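Local coordinates for oxidoreductase, 2OG-Fe(II) oxygenase family (Burkholderia pseudomallei, PDB 6N1F), which probably acts as an oxidoreductase of the iron/ascorbate-dependent family and binds an iron(III) ion between two beta sheets, at residues S150-H155 / H209-V214; G179-H184 / N191-A196; N144-D149 / N217-L222; V168-G173 / G198-T203. All blocks are in the same frame, centred on the assembly; numbering follows the deposited sequence.

Contact 1 (S150-H155 / H209-V214). With FE (Fe (III) ion), chain E.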
loop_
_atom_site.group_PDB
_atom_site.type_symbol
_atom_site.label_atom_id
_atom_site.label_comp_id
_atom_site.label_asym_id
_atom_site.label_seq_id
_atom_site.Cartn_x
_atom_site.Cartn_y
_atom_site.Cartn_z
ATOM N N SER A 150 -3.197 16.218 7.936
ATOM C CA SER A 150 -2.804 14.926 8.469
ATOM C C SER A 150 -1.446 14.505 7.900
ATOM O O SER A 150 -0.966 15.032 6.894
ATOM C CB SER A 150 -3.866 13.873 8.141
ATOM O OG SER A 150 -4.013 13.730 6.737
ATOM N N PHE A 151 -0.830 13.533 8.567
ATOM C CA PHE A 151 0.427 12.938 8.131
ATOM C C PHE A 151 0.560 11.574 8.791
ATOM O O PHE A 151 -0.177 11.239 9.722
ATOM C CB PHE A 151 1.629 13.826 8.473
ATOM C CG PHE A 151 1.780 14.108 9.942
ATOM C CD1 PHE A 151 2.468 13.231 10.765
ATOM C CD2 PHE A 151 1.248 15.260 10.494
ATOM C CE1 PHE A 151 2.607 13.493 12.118
ATOM C CE2 PHE A 151 1.380 15.528 11.847
ATOM C CZ PHE A 151 2.060 14.645 12.658
ATOM N N ILE A 152 1.512 10.786 8.300
ATOM C CA ILE A 152 1.914 9.542 8.945
ATOM C C ILE A 152 3.374 9.690 9.321
ATOM O O ILE A 152 4.247 9.654 8.448
ATOM C CB ILE A 152 1.726 8.315 8.052
ATOM C CG1 ILE A 152 0.297 8.239 7.538
ATOM C CG2 ILE A 152 2.075 7.064 8.845
ATOM C CD1 ILE A 152 -0.690 8.022 8.630
ATOM N N GLY A 153 3.645 9.838 10.611
ATOM C CA GLY A 153 5.013 9.959 11.068
ATOM C C GLY A 153 5.815 8.700 10.802
ATOM O O GLY A 153 5.292 7.630 10.484
HETATM N N MSE A 154 7.123 8.852 10.936
HETATM C CA MSE A 154 8.091 7.780 10.701
HETATM C C MSE A 154 7.759 6.466 11.424
HETATM O O MSE A 154 7.445 6.482 12.615
HETATM C CB MSE A 154 9.472 8.254 11.140
HETATM C CG MSE A 154 10.576 7.405 10.603
HETATM SE SE MSE A 154 10.882 7.857 8.751
HETATM C CE MSE A 154 12.156 9.316 9.074
ATOM N N HIS A 155 7.838 5.332 10.719
ATOM C CA HIS A 155 7.554 4.049 11.354
ATOM C C HIS A 155 8.034 2.905 10.471
ATOM O O HIS A 155 8.458 3.101 9.329
ATOM C CB HIS A 155 6.063 3.886 11.639
ATOM C CG HIS A 155 5.242 3.707 10.406
ATOM N ND1 HIS A 155 4.882 4.762 9.595
ATOM C CD2 HIS A 155 4.730 2.594 9.830
ATOM C CE1 HIS A 155 4.173 4.306 8.578
ATOM N NE2 HIS A 155 4.062 2.995 8.700
ATOM N N HIS A 209 9.402 4.490 6.731
ATOM C CA HIS A 209 8.732 5.335 5.745
ATOM C C HIS A 209 7.640 6.162 6.413
ATOM O O HIS A 209 7.264 5.927 7.564
ATOM C CB HIS A 209 8.139 4.517 4.598
ATOM C CG HIS A 209 7.126 3.515 5.037
ATOM N ND1 HIS A 209 7.370 2.158 5.019
ATOM C CD2 HIS A 209 5.867 3.669 5.510
ATOM C CE1 HIS A 209 6.301 1.519 5.456
ATOM N NE2 HIS A 209 5.374 2.411 5.761
ATOM N N GLU A 210 7.111 7.122 5.655
ATOM C CA GLU A 210 6.195 8.112 6.198
ATOM C C GLU A 210 5.425 8.748 5.059
ATOM O O GLU A 210 5.861 8.745 3.903
ATOM C CB GLU A 210 6.951 9.208 6.958
ATOM C CG GLU A 210 7.672 10.134 6.002
ATOM C CD GLU A 210 8.336 11.334 6.676
ATOM O OE1 GLU A 210 7.801 11.831 7.688
ATOM O OE2 GLU A 210 9.392 11.780 6.178
ATOM N N VAL A 211 4.296 9.345 5.406
ATOM C CA VAL A 211 3.547 10.181 4.485
ATOM C C VAL A 211 3.618 11.607 5.010
ATOM O O VAL A 211 3.298 11.856 6.178
ATOM C CB VAL A 211 2.096 9.693 4.341
ATOM C CG1 VAL A 211 1.351 10.549 3.326
ATOM C CG2 VAL A 211 2.060 8.202 3.938
ATOM N N ARG A 212 4.074 12.535 4.170
ATOM C CA ARG A 212 4.215 13.911 4.617
ATOM C C ARG A 212 2.871 14.630 4.569
ATOM O O ARG A 212 1.885 14.146 3.998
ATOM C CB ARG A 212 5.265 14.657 3.790
ATOM C CG ARG A 212 6.642 14.057 3.960
ATOM C CD ARG A 212 7.724 14.860 3.283
ATOM N NE ARG A 212 9.042 14.411 3.724
ATOM C CZ ARG A 212 10.184 14.707 3.110
ATOM N NH1 ARG A 212 10.180 15.437 1.998
ATOM N NH2 ARG A 212 11.328 14.254 3.597
ATOM N N THR A 213 2.853 15.805 5.197
ATOM C CA THR A 213 1.624 16.532 5.470
ATOM C C THR A 213 0.769 16.669 4.223
ATOM O O THR A 213 1.265 17.027 3.152
ATOM C CB THR A 213 1.967 17.923 6.020
ATOM O OG1 THR A 213 2.915 17.774 7.072
ATOM C CG2 THR A 213 0.730 18.600 6.568
ATOM N N VAL A 214 -0.522 16.381 4.375
ATOM C CA VAL A 214 -1.488 16.607 3.310
ATOM C C VAL A 214 -1.810 18.091 3.286
ATOM O O VAL A 214 -2.216 18.660 4.302
ATOM C CB VAL A 214 -2.755 15.768 3.512
ATOM C CG1 VAL A 214 -3.764 16.101 2.440
ATOM C CG2 VAL A 214 -2.414 14.276 3.459
HETATM FE FE FE E . 3.441 1.848 6.546
HETATM O O HOH W 1 2.159 3.847 5.703
#

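Contact 2 (G179-H184 / N191-A196)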
loop_
_atom_site.group_PDB
_atom_site.type_symbol
_atom_site.label_atom_id
_atom_site.label_comp_id
_atom_site.label_asym_id
_atom_site.label_seq_id
_atom_site.Cartn_x
_atom_site.Cartn_y
_atom_site.Cartn_z
ATOM N N GLY A 179 1.371 15.267 0.847
ATOM C CA GLY A 179 1.065 13.849 0.976
ATOM C C GLY A 179 2.052 12.910 0.311
ATOM O O GLY A 179 1.666 11.810 -0.120
ATOM N N GLU A 180 3.320 13.301 0.217
ATOM C CA GLU A 180 4.299 12.419 -0.396
ATOM C C GLU A 180 4.573 11.198 0.479
ATOM O O GLU A 180 4.626 11.272 1.709
ATOM C CB GLU A 180 5.599 13.157 -0.683
ATOM C CG GLU A 180 5.470 14.309 -1.675
ATOM C CD GLU A 180 5.111 15.607 -0.992
ATOM O OE1 GLU A 180 4.817 15.555 0.225
ATOM O OE2 GLU A 180 5.130 16.672 -1.660
ATOM N N PHE A 181 4.729 10.061 -0.176
ATOM C CA PHE A 181 5.189 8.853 0.479
ATOM C C PHE A 181 6.716 8.878 0.464
ATOM O O PHE A 181 7.325 8.882 -0.611
ATOM C CB PHE A 181 4.619 7.636 -0.252
ATOM C CG PHE A 181 5.039 6.356 0.325
ATOM C CD1 PHE A 181 4.426 5.872 1.464
ATOM C CD2 PHE A 181 6.071 5.632 -0.249
ATOM C CE1 PHE A 181 4.839 4.685 2.023
ATOM C CE2 PHE A 181 6.472 4.439 0.298
ATOM C CZ PHE A 181 5.860 3.970 1.442
ATOM N N VAL A 182 7.338 8.937 1.647
ATOM C CA VAL A 182 8.784 9.078 1.759
ATOM C C VAL A 182 9.365 7.872 2.477
ATOM O O VAL A 182 8.962 7.562 3.604
ATOM C CB VAL A 182 9.170 10.367 2.493
ATOM C CG1 VAL A 182 10.669 10.521 2.481
ATOM C CG2 VAL A 182 8.487 11.562 1.836
ATOM N N VAL A 183 10.352 7.230 1.842
ATOM C CA VAL A 183 11.106 6.113 2.398
ATOM C C VAL A 183 12.479 6.603 2.822
ATOM O O VAL A 183 13.134 7.360 2.089
ATOM C CB VAL A 183 11.248 4.972 1.370
ATOM C CG1 VAL A 183 11.958 3.779 1.989
ATOM C CG2 VAL A 183 9.903 4.587 0.803
ATOM N N HIS A 184 12.936 6.136 3.988
ATOM C CA HIS A 184 14.207 6.531 4.592
ATOM C C HIS A 184 15.118 5.320 4.781
ATOM O O HIS A 184 15.341 4.864 5.912
ATOM C CB HIS A 184 13.969 7.223 5.932
ATOM C CG HIS A 184 13.221 8.513 5.816
ATOM N ND1 HIS A 184 13.839 9.736 5.930
ATOM C CD2 HIS A 184 11.916 8.772 5.584
ATOM C CE1 HIS A 184 12.947 10.696 5.779
ATOM N NE2 HIS A 184 11.770 10.139 5.569
ATOM N N ASN A 191 13.876 8.744 -0.259
ATOM C CA ASN A 191 13.241 8.544 -1.563
ATOM C C ASN A 191 11.808 9.064 -1.517
ATOM O O ASN A 191 10.972 8.529 -0.780
ATOM C CB ASN A 191 13.262 7.059 -1.946
ATOM C CG ASN A 191 14.659 6.481 -1.921
ATOM O OD1 ASN A 191 15.626 7.181 -2.205
ATOM N ND2 ASN A 191 14.779 5.213 -1.568
ATOM N N VAL A 192 11.517 10.083 -2.321
ATOM C CA VAL A 192 10.253 10.810 -2.264
ATOM C C VAL A 192 9.388 10.408 -3.449
ATOM O O VAL A 192 9.831 10.492 -4.602
ATOM C CB VAL A 192 10.486 12.332 -2.266
ATOM C CG1 VAL A 192 9.146 13.076 -2.236
ATOM C CG2 VAL A 192 11.344 12.731 -1.100
ATOM N N PHE A 193 8.140 10.022 -3.172
ATOM C CA PHE A 193 7.191 9.611 -4.201
ATOM C C PHE A 193 5.929 10.435 -4.045
ATOM O O PHE A 193 5.278 10.372 -2.998
ATOM C CB PHE A 193 6.851 8.118 -4.099
ATOM C CG PHE A 193 8.023 7.218 -4.317
ATOM C CD1 PHE A 193 8.225 6.607 -5.540
ATOM C CD2 PHE A 193 8.925 6.983 -3.292
ATOM C CE1 PHE A 193 9.318 5.782 -5.727
ATOM C CE2 PHE A 193 10.009 6.174 -3.471
ATOM C CZ PHE A 193 10.211 5.567 -4.700
ATOM N N ALA A 194 5.587 11.193 -5.087
ATOM C CA ALA A 194 4.340 11.941 -5.172
ATOM C C ALA A 194 3.347 11.137 -6.000
ATOM O O ALA A 194 3.557 10.978 -7.206
ATOM C CB ALA A 194 4.579 13.304 -5.815
ATOM N N PRO A 195 2.295 10.608 -5.425
ATOM C CA PRO A 195 1.452 9.688 -6.190
ATOM C C PRO A 195 0.257 10.411 -6.764
ATOM O O PRO A 195 -0.231 11.376 -6.175
ATOM C CB PRO A 195 1.038 8.651 -5.140
ATOM C CG PRO A 195 0.908 9.482 -3.892
ATOM C CD PRO A 195 1.907 10.638 -4.006
ATOM N N ALA A 196 -0.208 9.965 -7.920
ATOM C CA ALA A 196 -1.414 10.494 -8.526
ATOM C C ALA A 196 -2.471 9.401 -8.544
ATOM O O ALA A 196 -2.208 8.237 -8.221
ATOM C CB ALA A 196 -1.131 11.022 -9.938
#

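Contact 3 (N144-D149 / N217-L222)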
loop_
_atom_site.group_PDB
_atom_site.type_symbol
_atom_site.label_atom_id
_atom_site.label_comp_id
_atom_site.label_asym_id
_atom_site.label_seq_id
_atom_site.Cartn_x
_atom_site.Cartn_y
_atom_site.Cartn_z
ATOM N N ASN A 144 -7.226 4.231 3.695
ATOM C CA ASN A 144 -6.868 5.357 4.552
ATOM C C ASN A 144 -7.304 6.643 3.879
ATOM O O ASN A 144 -6.841 6.954 2.777
ATOM C CB ASN A 144 -5.368 5.412 4.815
ATOM C CG ASN A 144 -4.904 4.306 5.703
ATOM O OD1 ASN A 144 -5.698 3.703 6.427
ATOM N ND2 ASN A 144 -3.611 4.029 5.671
ATOM N N ARG A 145 -8.163 7.402 4.548
ATOM C CA ARG A 145 -8.640 8.678 4.034
ATOM C C ARG A 145 -8.021 9.796 4.871
ATOM O O ARG A 145 -8.416 10.021 6.023
ATOM C CB ARG A 145 -10.162 8.717 4.054
ATOM C CG ARG A 145 -10.753 10.015 3.550
ATOM C CD ARG A 145 -12.255 9.881 3.431
ATOM N NE ARG A 145 -12.917 11.171 3.549
ATOM C CZ ARG A 145 -13.455 11.630 4.671
ATOM N NH1 ARG A 145 -13.414 10.899 5.782
ATOM N NH2 ARG A 145 -14.035 12.821 4.684
HETATM N N MSE A 146 -7.050 10.491 4.290
HETATM C CA MSE A 146 -6.250 11.455 5.031
HETATM C C MSE A 146 -6.685 12.866 4.690
HETATM O O MSE A 146 -6.680 13.259 3.516
HETATM C CB MSE A 146 -4.753 11.269 4.729
HETATM C CG MSE A 146 -4.199 9.888 5.073
HETATM SE SE MSE A 146 -2.299 9.780 4.627
HETATM C CE MSE A 146 -1.583 11.142 5.820
ATOM N N LEU A 147 -7.073 13.614 5.713
ATOM C CA LEU A 147 -7.592 14.953 5.521
ATOM C C LEU A 147 -6.455 15.970 5.561
ATOM O O LEU A 147 -5.310 15.644 5.887
ATOM C CB LEU A 147 -8.638 15.258 6.589
ATOM C CG LEU A 147 -9.731 14.206 6.692
ATOM C CD1 LEU A 147 -10.692 14.570 7.802
ATOM C CD2 LEU A 147 -10.456 14.076 5.379
ATOM N N LYS A 148 -6.785 17.223 5.223
ATOM C CA LYS A 148 -5.788 18.285 5.203
ATOM C C LYS A 148 -5.091 18.385 6.549
ATOM O O LYS A 148 -5.744 18.365 7.595
ATOM C CB LYS A 148 -6.442 19.620 4.863
ATOM C CG LYS A 148 -5.465 20.745 4.619
ATOM C CD LYS A 148 -6.199 21.995 4.142
ATOM C CE LYS A 148 -5.295 23.222 4.174
ATOM N NZ LYS A 148 -4.500 23.277 5.427
ATOM N N ASP A 149 -3.760 18.467 6.510
ATOM C CA ASP A 149 -2.852 18.633 7.647
ATOM C C ASP A 149 -2.622 17.322 8.388
ATOM O O ASP A 149 -1.900 17.312 9.386
ATOM C CB ASP A 149 -3.331 19.700 8.643
ATOM C CG ASP A 149 -3.447 21.061 8.010
ATOM O OD1 ASP A 149 -2.455 21.519 7.399
ATOM O OD2 ASP A 149 -4.534 21.664 8.102
ATOM N N ASN A 217 -7.309 19.401 0.131
ATOM C CA ASN A 217 -8.436 18.473 0.107
ATOM C C ASN A 217 -8.198 17.228 0.954
ATOM O O ASN A 217 -8.215 17.300 2.188
ATOM C CB ASN A 217 -8.777 18.079 -1.332
ATOM C CG ASN A 217 -10.193 17.523 -1.462
ATOM O OD1 ASN A 217 -11.053 17.769 -0.612
ATOM N ND2 ASN A 217 -10.437 16.768 -2.527
ATOM N N GLU A 218 -7.989 16.084 0.307
ATOM C CA GLU A 218 -7.883 14.820 1.021
ATOM C C GLU A 218 -7.138 13.824 0.147
ATOM O O GLU A 218 -7.090 13.959 -1.075
ATOM C CB GLU A 218 -9.264 14.273 1.404
ATOM C CG GLU A 218 -10.067 13.753 0.233
ATOM C CD GLU A 218 -11.402 13.154 0.653
ATOM O OE1 GLU A 218 -12.062 13.718 1.551
ATOM O OE2 GLU A 218 -11.793 12.113 0.084
ATOM N N ARG A 219 -6.553 12.821 0.795
ATOM C CA ARG A 219 -5.726 11.828 0.124
ATOM C C ARG A 219 -6.237 10.463 0.552
ATOM O O ARG A 219 -6.288 10.164 1.754
ATOM C CB ARG A 219 -4.245 12.028 0.479
ATOM C CG ARG A 219 -3.241 10.968 -0.010
ATOM C CD ARG A 219 -2.030 11.041 0.922
ATOM N NE ARG A 219 -0.772 10.558 0.363
ATOM C CZ ARG A 219 -0.292 9.327 0.541
ATOM N NH1 ARG A 219 -0.973 8.426 1.253
ATOM N NH2 ARG A 219 0.880 9.004 0.025
ATOM N N THR A 220 -6.641 9.653 -0.425
ATOM C CA THR A 220 -7.299 8.371 -0.191
ATOM C C THR A 220 -6.505 7.268 -0.868
ATOM O O THR A 220 -6.222 7.354 -2.063
ATOM C CB THR A 220 -8.725 8.379 -0.735
ATOM O OG1 THR A 220 -9.412 9.531 -0.233
ATOM C CG2 THR A 220 -9.461 7.109 -0.331
ATOM N N SER A 221 -6.158 6.233 -0.116
ATOM C CA SER A 221 -5.305 5.187 -0.655
ATOM C C SER A 221 -5.728 3.832 -0.114
ATOM O O SER A 221 -6.107 3.713 1.053
ATOM C CB SER A 221 -3.830 5.461 -0.319
ATOM O OG SER A 221 -3.611 5.514 1.081
ATOM N N LEU A 222 -5.666 2.814 -0.972
ATOM C CA LEU A 222 -5.851 1.425 -0.559
ATOM C C LEU A 222 -4.484 0.830 -0.230
ATOM O O LEU A 222 -3.601 0.776 -1.096
ATOM C CB LEU A 222 -6.539 0.622 -1.669
ATOM C CG LEU A 222 -7.176 -0.710 -1.299
ATOM C CD1 LEU A 222 -7.998 -1.190 -2.474
ATOM C CD2 LEU A 222 -6.164 -1.754 -0.940
HETATM O O HOH W 2 -4.042 8.501 2.016
HETATM O O HOH W 3 -9.367 18.207 4.404
#

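Contact 4 (V168-G173 / G198-T203)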
loop_
_atom_site.group_PDB
_atom_site.type_symbol
_atom_site.label_atom_id
_atom_site.label_comp_id
_atom_site.label_asym_id
_atom_site.label_seq_id
_atom_site.Cartn_x
_atom_site.Cartn_y
_atom_site.Cartn_z
ATOM N N VAL A 168 1.686 -2.680 -0.592
ATOM C CA VAL A 168 1.149 -2.182 -1.851
ATOM C C VAL A 168 0.157 -1.078 -1.529
ATOM O O VAL A 168 -0.662 -1.222 -0.616
ATOM C CB VAL A 168 0.468 -3.287 -2.690
ATOM C CG1 VAL A 168 -0.032 -2.708 -3.975
ATOM C CG2 VAL A 168 1.452 -4.400 -2.975
ATOM N N VAL A 169 0.234 0.024 -2.271
ATOM C CA VAL A 169 -0.598 1.195 -2.027
ATOM C C VAL A 169 -1.147 1.684 -3.345
ATOM O O VAL A 169 -0.378 2.059 -4.237
ATOM C CB VAL A 169 0.181 2.323 -1.339
ATOM C CG1 VAL A 169 -0.772 3.436 -0.992
ATOM C CG2 VAL A 169 0.853 1.789 -0.118
ATOM N N ILE A 170 -2.468 1.717 -3.455
ATOM C CA ILE A 170 -3.167 2.184 -4.642
ATOM C C ILE A 170 -3.724 3.557 -4.333
ATOM O O ILE A 170 -4.442 3.722 -3.341
ATOM C CB ILE A 170 -4.304 1.235 -5.028
ATOM C CG1 ILE A 170 -3.786 -0.194 -5.101
ATOM C CG2 ILE A 170 -4.950 1.666 -6.347
ATOM C CD1 ILE A 170 -4.874 -1.169 -5.470
ATOM N N GLN A 171 -3.421 4.541 -5.176
ATOM C CA GLN A 171 -3.849 5.911 -4.908
ATOM C C GLN A 171 -5.217 6.123 -5.529
ATOM O O GLN A 171 -5.371 6.060 -6.754
ATOM C CB GLN A 171 -2.859 6.948 -5.437
ATOM C CG GLN A 171 -3.209 8.400 -5.054
ATOM C CD GLN A 171 -3.272 8.624 -3.542
ATOM O OE1 GLN A 171 -4.086 9.412 -3.049
ATOM N NE2 GLN A 171 -2.419 7.927 -2.808
ATOM N N LEU A 172 -6.200 6.368 -4.680
ATOM C CA LEU A 172 -7.550 6.647 -5.105
ATOM C C LEU A 172 -7.894 8.110 -4.968
ATOM O O LEU A 172 -9.033 8.503 -5.265
ATOM C CB LEU A 172 -8.539 5.804 -4.295
ATOM C CG LEU A 172 -8.415 4.289 -4.481
ATOM C CD1 LEU A 172 -9.385 3.549 -3.566
ATOM C CD2 LEU A 172 -8.635 3.902 -5.944
ATOM N N GLY A 173 -6.953 8.925 -4.527
ATOM C CA GLY A 173 -7.241 10.327 -4.296
ATOM C C GLY A 173 -7.212 11.100 -5.592
ATOM O O GLY A 173 -6.193 11.106 -6.291
ATOM N N GLY A 198 -4.631 6.450 -9.433
ATOM C CA GLY A 198 -4.345 5.298 -10.247
ATOM C C GLY A 198 -2.929 4.777 -10.164
ATOM O O GLY A 198 -2.678 3.666 -10.645
ATOM N N THR A 199 -1.987 5.529 -9.587
ATOM C CA THR A 199 -0.663 4.967 -9.387
ATOM C C THR A 199 -0.676 3.990 -8.217
ATOM O O THR A 199 -1.562 4.003 -7.360
ATOM C CB THR A 199 0.401 6.044 -9.120
ATOM O OG1 THR A 199 0.149 6.682 -7.860
ATOM C CG2 THR A 199 0.448 7.084 -10.240
ATOM N N VAL A 200 0.347 3.142 -8.191
ATOM C CA VAL A 200 0.492 2.066 -7.224
ATOM C C VAL A 200 1.943 2.056 -6.769
ATOM O O VAL A 200 2.861 2.002 -7.596
ATOM C CB VAL A 200 0.107 0.700 -7.836
ATOM C CG1 VAL A 200 0.364 -0.419 -6.854
ATOM C CG2 VAL A 200 -1.351 0.708 -8.292
ATOM N N ILE A 201 2.157 2.120 -5.462
ATOM C CA ILE A 201 3.493 2.063 -4.888
ATOM C C ILE A 201 3.679 0.666 -4.309
ATOM O O ILE A 201 2.765 0.120 -3.679
ATOM C CB ILE A 201 3.696 3.176 -3.832
ATOM C CG1 ILE A 201 3.609 4.552 -4.509
ATOM C CG2 ILE A 201 5.055 3.033 -3.085
ATOM C CD1 ILE A 201 3.536 5.785 -3.560
ATOM N N VAL A 202 4.821 0.052 -4.596
ATOM C CA VAL A 202 5.210 -1.222 -4.005
ATOM C C VAL A 202 6.497 -0.964 -3.254
ATOM O O VAL A 202 7.419 -0.345 -3.795
ATOM C CB VAL A 202 5.404 -2.324 -5.062
ATOM C CG1 VAL A 202 5.718 -3.647 -4.380
ATOM C CG2 VAL A 202 4.162 -2.459 -5.940
ATOM N N THR A 203 6.548 -1.369 -1.996
ATOM C CA THR A 203 7.733 -1.047 -1.219
ATOM C C THR A 203 8.046 -2.187 -0.265
ATOM O O THR A 203 7.150 -2.909 0.181
ATOM C CB THR A 203 7.567 0.307 -0.479
ATOM O OG1 THR A 203 8.743 0.567 0.292
ATOM C CG2 THR A 203 6.371 0.303 0.443
HETATM O O HOH W 4 0.192 5.127 -5.095
#

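Contact 1 (S150-H155 / H209-V214)
H155 and H209 each place CG between the backbone N and the carbonyl carbon (chi1 70° and 60°), which swings both imidazoles to the same side of the strand pair and onto one iron(III) ion. They are the two histidines of the facial triad of the 2OG-Fe(II) oxygenase fold, the double-stranded beta helix; D157 adds its carboxylate through OD1, and a water also binds the metal. H155 NE2 lies 2.5 Å from the iron and H209 NE2 2.2 Å, with the ring planes 78° apart. The far nitrogen of H155 fixes its ring rotation: ND1 donates to G153 O at 3.0 Å, almost in the ring plane. H209 ND1 is held weakly by H207 O, and F181 lies against this second ring. The antiparallel ladder pairs I152 with V211 and H155 with H209; the one-residue shift between these pairs is a beta bulge at the metal end. I152 and V211 lie side by side, CG1 of I152 3.9 Å from CB of V211, and both touch M146. E210 carries OE2 away to H184 NE2. Beyond the ladder, V214 N donates to S150 O at 2.9 Å.

Contact 2 (G179-H184 / N191-A196)
F181 and F193 are a hydrogen-bonded pair of a beta hairpin, and each backbone N reaches the other's O at 2.9 Å. The next such pair is V183 with N191, where N191 N donates to V183 O at 2.8 Å and V183 N returns a bond of 3.0 Å to N191 O. All eight backbone N and O atoms of these four residues are therefore engaged within the hairpin. The alternate residues turn their polar backbone outward: V182 and E180 bond to E210 and R212 on one flank, V192 to L27 on the other. N191 O takes a further CA-H contact from V182 CA at 3.4 Å. F181 O lies in the plane of the F193 ring, at its edge, 3.7 Å from CD2. On the face of V182 and V192, CG1 of V192 meets CB of E180 at 3.9 Å, while the E180 carboxylate makes a long, weak ion pair with R215. The other face, with F181, V183 and F193, looks across the barrel to strands 200-204 and 48-51; F193 stacks on F29. Within the four-stranded minor sheet the hairpin is central, flanked by strands 27-29 and 208-211.

Contact 3 (N144-D149 / N217-L222)
Two antiparallel neighbours in the large sheet of the double-stranded beta helix meet where N144, R145 and M146 run beside S221, T220 and R219. N144 with S221 and M146 with R219 are the hydrogen-bonded pairs; the shortest link is M146 N to R219 O at 2.7 Å. R145 and T220 form the non-hydrogen-bonded pair between them.

On the R145 face, the arginine stretches from CG to NE and crosses E218 at a slant, the carboxylate lying at the guanidinium edge with the two planes 70° apart. The salt bridge runs from NE to E218 OE1 at 3.3 Å and is weak as a hydrogen bond. E218 CG sits between its backbone N and carbonyl carbon (chi1 71°), from where the extended chain rises off the sheet and leans toward R145. L147 CD2 lies over one guanidinium face, toward its rim.

On the opposite face, M146 and R219 lie side by side, with SE of the selenomethionine 3.9 Å from both CD and NH1 of R219. The buried R219 has several polar partners: NE donates to G179 O and NH1 to a water at 3.2 Å. The same water donates to N144 O and hydrogen-bonds S221 OG, tying both strands together. At the loop end a second water bridges K148 N and N217 O, 2.9 and 2.7 Å from them.

Strand 88-92 continues the sheet beyond 137-147, where R145 bonds to Y89, and strand 166-171 continues it beyond 218-227, where L222 bonds to I170.

Contact 4 (V168-G173 / G198-T203)
Strand residues V168-Q171 and V200-T203 run antiparallel, their short axes 4.6 Å apart and 166° between directions, with V169 opposite I201 as the hydrogen-bonded pair and V168-V202 and I170-V200 as non-hydrogen-bonded ones. They belong to adjacent strands of the large sheet of the double-stranded beta helix. I201 N donates to V169 O at 2.8 Å and V169 N to I201 O at 2.9 Å. At the end of the pair Q171 spreads its bonds over two residues, its N donating to T199 O and its O accepting from G198 N, where G198 takes a positive phi of 84°.

On one face V168, I170, V200 and V202 form an apolar layer. V168 and V200, diagonal neighbours in the register, cross with CG1 meeting CG1 at 3.7 Å; in both this is the methyl anti to the backbone N. I170 lies alongside V200 instead, CG1 against CG2 at 4.1 Å. F126 of helix 120-130 packs on V168 and V202, so this layer joins the sheet to a helix behind it.

V169 and I201 point to the other face, into the barrel. Q171 leaves toward T199 but bends at chi2, bringing NE2 toward P195, while OE1 accepts a weak bond from G173 N. T199 OG1 is hydrogen-bonded to A196 O. A water ties the strands once more, donating to V169 O and to T199 OG1, 3.2 Å from each.

Overall arrangement
The four contacts lie in or beside the two facing sheets of the fold, between which the iron sits. Contacts 1 and 2 meet in the minor sheet, where E210 O lies 2.7 Å from V182 N. Contacts 3 and 4 share the major sheet through L222 O and I170 N, 2.8 Å apart. R219 of contact 3 joins it to contact 2, its NE 2.8 Å from G179 O just before strand 181-184, and F181 of contact 2 reaches I201 and T203 of contact 4. Of the four, only contact 1 supplies iron ligands, H155 and H209; D157 lies outside them all. The side chains of F181, N144 and V169 come within about 6, 7 and 7 Å of the metal.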